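Local coordinates for protein lipase aflb (Neosartorya fumigata, PDB 6IDY) that probably hydrolyses ester bonds of lipids, as a fungal lipase of the alpha/beta-hydrolase fold, at residues Leu16-Ala24 and Ala37-Val45. Residues are numbered along the deposited sequence; the frame is centred on the assembly and turned at random.
Sequences LVSILSSAA and ASLIASEIV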
loop_
_atom_site.group_PDB
_atom_site.type_symbol
_atom_site.label_atom_id
_atom_site.label_comp_id
_atom_site.label_asym_id
_atom_site.label_seq_id
_atom_site.Cartn_x
_atom_site.Cartn_y
_atom_site.Cartn_z
ATOM N N LEU A 16 13.203 -2.153 15.029
ATOM C CA LEU A 16 13.650 -2.435 13.669
ATOM C C LEU A 16 15.074 -3.011 13.726
ATOM O O LEU A 16 15.351 -4.013 13.062
ATOM C CB LEU A 16 13.603 -1.137 12.841
ATOM C CG LEU A 16 13.700 -1.232 11.325
ATOM C CD1 LEU A 16 12.487 -1.887 10.749
ATOM C CD2 LEU A 16 13.819 0.146 10.709
ATOM N N VAL A 17 15.938 -2.425 14.589
ATOM C CA VAL A 17 17.317 -2.855 14.838
ATOM C C VAL A 17 17.358 -4.296 15.371
ATOM O O VAL A 17 18.073 -5.116 14.799
ATOM C CB VAL A 17 18.088 -1.848 15.745
ATOM C CG1 VAL A 17 19.341 -2.475 16.360
ATOM C CG2 VAL A 17 18.454 -0.587 14.971
ATOM N N SER A 18 16.581 -4.603 16.437
ATOM C CA SER A 18 16.526 -5.937 17.051
ATOM C C SER A 18 16.011 -7.009 16.084
ATOM O O SER A 18 16.603 -8.084 16.009
ATOM C CB SER A 18 15.714 -5.921 18.346
ATOM O OG SER A 18 14.318 -5.895 18.102
ATOM N N ILE A 19 14.939 -6.707 15.321
ATOM C CA ILE A 19 14.377 -7.638 14.332
ATOM C C ILE A 19 15.425 -7.973 13.264
ATOM O O ILE A 19 15.671 -9.151 12.998
ATOM C CB ILE A 19 13.045 -7.124 13.718
ATOM C CG1 ILE A 19 11.928 -7.054 14.776
ATOM C CG2 ILE A 19 12.616 -7.995 12.531
ATOM C CD1 ILE A 19 10.818 -6.100 14.427
ATOM N N LEU A 20 16.070 -6.941 12.699
ATOM C CA LEU A 20 17.078 -7.130 11.659
ATOM C C LEU A 20 18.362 -7.802 12.172
ATOM O O LEU A 20 18.957 -8.584 11.427
ATOM C CB LEU A 20 17.367 -5.819 10.911
ATOM C CG LEU A 20 16.195 -5.295 10.062
ATOM C CD1 LEU A 20 16.302 -3.811 9.835
ATOM C CD2 LEU A 20 16.064 -6.048 8.750
ATOM N N SER A 21 18.762 -7.543 13.434
ATOM C CA SER A 21 19.951 -8.173 14.039
ATOM C C SER A 21 19.688 -9.663 14.271
ATOM O O SER A 21 20.576 -10.481 14.026
ATOM C CB SER A 21 20.324 -7.498 15.357
ATOM O OG SER A 21 20.599 -6.124 15.142
ATOM N N SER A 22 18.459 -10.005 14.713
ATOM C CA SER A 22 18.015 -11.384 14.932
ATOM C C SER A 22 17.980 -12.126 13.596
ATOM O O SER A 22 18.447 -13.263 13.529
ATOM C CB SER A 22 16.631 -11.410 15.574
ATOM O OG SER A 22 16.649 -10.765 16.836
ATOM N N ALA A 23 17.450 -11.470 12.533
ATOM C CA ALA A 23 17.358 -12.022 11.176
ATOM C C ALA A 23 18.743 -12.299 10.579
ATOM O O ALA A 23 18.922 -13.313 9.901
ATOM C CB ALA A 23 16.569 -11.083 10.278
ATOM N N ALA A 24 19.725 -11.421 10.869
ATOM C CA ALA A 24 21.120 -11.561 10.430
ATOM C C ALA A 24 21.754 -12.809 11.052
ATOM O O ALA A 24 22.632 -13.423 10.442
ATOM C CB ALA A 24 21.917 -10.328 10.828
ATOM N N ALA A 37 20.264 -7.565 6.129
ATOM C CA ALA A 37 19.720 -7.307 7.468
ATOM C C ALA A 37 20.822 -6.809 8.409
ATOM O O ALA A 37 20.608 -5.822 9.113
ATOM C CB ALA A 37 19.078 -8.567 8.028
ATOM N N SER A 38 22.011 -7.464 8.385
ATOM C CA SER A 38 23.171 -7.092 9.201
ATOM C C SER A 38 23.645 -5.681 8.839
ATOM O O SER A 38 23.783 -4.843 9.736
ATOM C CB SER A 38 24.304 -8.099 9.019
ATOM O OG SER A 38 25.396 -7.800 9.874
ATOM N N LEU A 39 23.836 -5.412 7.517
ATOM C CA LEU A 39 24.263 -4.118 6.976
ATOM C C LEU A 39 23.313 -3.000 7.403
ATOM O O LEU A 39 23.777 -1.947 7.836
ATOM C CB LEU A 39 24.377 -4.176 5.441
ATOM C CG LEU A 39 24.947 -2.937 4.748
ATOM C CD1 LEU A 39 26.118 -3.304 3.858
ATOM C CD2 LEU A 39 23.870 -2.207 3.944
ATOM N N ILE A 40 21.994 -3.246 7.309
ATOM C CA ILE A 40 20.960 -2.276 7.672
ATOM C C ILE A 40 20.952 -2.028 9.182
ATOM O O ILE A 40 20.960 -0.866 9.584
ATOM C CB ILE A 40 19.565 -2.659 7.085
ATOM C CG1 ILE A 40 19.574 -2.496 5.550
ATOM C CG2 ILE A 40 18.430 -1.834 7.704
ATOM C CD1 ILE A 40 18.377 -3.032 4.844
ATOM N N ALA A 41 20.971 -3.100 10.007
ATOM C CA ALA A 41 20.993 -2.989 11.472
ATOM C C ALA A 41 22.215 -2.197 11.957
ATOM O O ALA A 41 22.069 -1.350 12.837
ATOM C CB ALA A 41 20.963 -4.368 12.117
ATOM N N SER A 42 23.399 -2.436 11.348
ATOM C CA SER A 42 24.629 -1.727 11.703
ATOM C C SER A 42 24.618 -0.284 11.195
ATOM O O SER A 42 25.096 0.602 11.898
ATOM C CB SER A 42 25.869 -2.481 11.233
ATOM O OG SER A 42 25.963 -2.535 9.820
ATOM N N GLU A 43 24.039 -0.041 10.000
ATOM C CA GLU A 43 23.932 1.304 9.423
ATOM C C GLU A 43 22.967 2.189 10.217
ATOM O O GLU A 43 23.233 3.384 10.359
ATOM C CB GLU A 43 23.574 1.252 7.925
ATOM C CG GLU A 43 23.637 2.583 7.183
ATOM C CD GLU A 43 24.902 3.410 7.334
ATOM O OE1 GLU A 43 26.009 2.861 7.122
ATOM O OE2 GLU A 43 24.781 4.613 7.657
ATOM N N ILE A 44 21.881 1.603 10.771
ATOM C CA ILE A 44 20.915 2.347 11.585
ATOM C C ILE A 44 21.578 2.822 12.877
ATOM O O ILE A 44 21.606 4.029 13.098
ATOM C CB ILE A 44 19.561 1.609 11.819
ATOM C CG1 ILE A 44 18.814 1.393 10.485
ATOM C CG2 ILE A 44 18.673 2.389 12.812
ATOM C CD1 ILE A 44 17.688 0.347 10.521
ATOM N N VAL A 45 22.157 1.892 13.688
ATOM C CA VAL A 45 22.842 2.200 14.962
ATOM C C VAL A 45 23.993 3.217 14.781
ATOM O O VAL A 45 24.188 4.059 15.656
ATOM C CB VAL A 45 23.299 0.956 15.785
ATOM C CG1 VAL A 45 22.108 0.127 16.254
ATOM C CG2 VAL A 45 24.301 0.089 15.029
#
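Helix 16-24 and the segment 37-45 of helix 31-47 run roughly antiparallel, their axes 146° apart and 8.0 Å at closest approach, which brings the CA atoms of Val17 and Ala41 to 5.0 Å. Small residues permit this closeness: Ala37 sets its CB 3.4 Å from Leu20 O, and the Ala41 methyl points at the other helix, its CB 3.5 Å from Ser21 OG and also near Val17 O. Leu20 suits the middle because its branches diverge, CD1 reaching Ile40 CG2 at 3.6 Å and CD2 resting on Ala37. The pair forms an N-terminal helical hairpin, two helices joined by a short connection, lying outside the central, mostly parallel sheet of the alpha/beta-hydrolase fold; helix 414-424 packs on Leu16 and Ala23, helix 81-90 on Ile40. Near the start of helix 16-24, the beta-branched Val17, Ile44 and Val45 pack methyl against methyl: Val17 CG2 lies 3.7 Å from Ile44 CG2, the two side chains running alongside in opposite senses, while CG1 of Val17 meets Val45. Ser21 keeps a hydroxyl beside Ala41 because chi1, -59°, folds OG back along its own helix to donate to Val17 O (2.7 Å), above the carbonyl plane; that oxygen also accepts from Ser21 N. At the other end Ala24 CB abuts Ser38 CB.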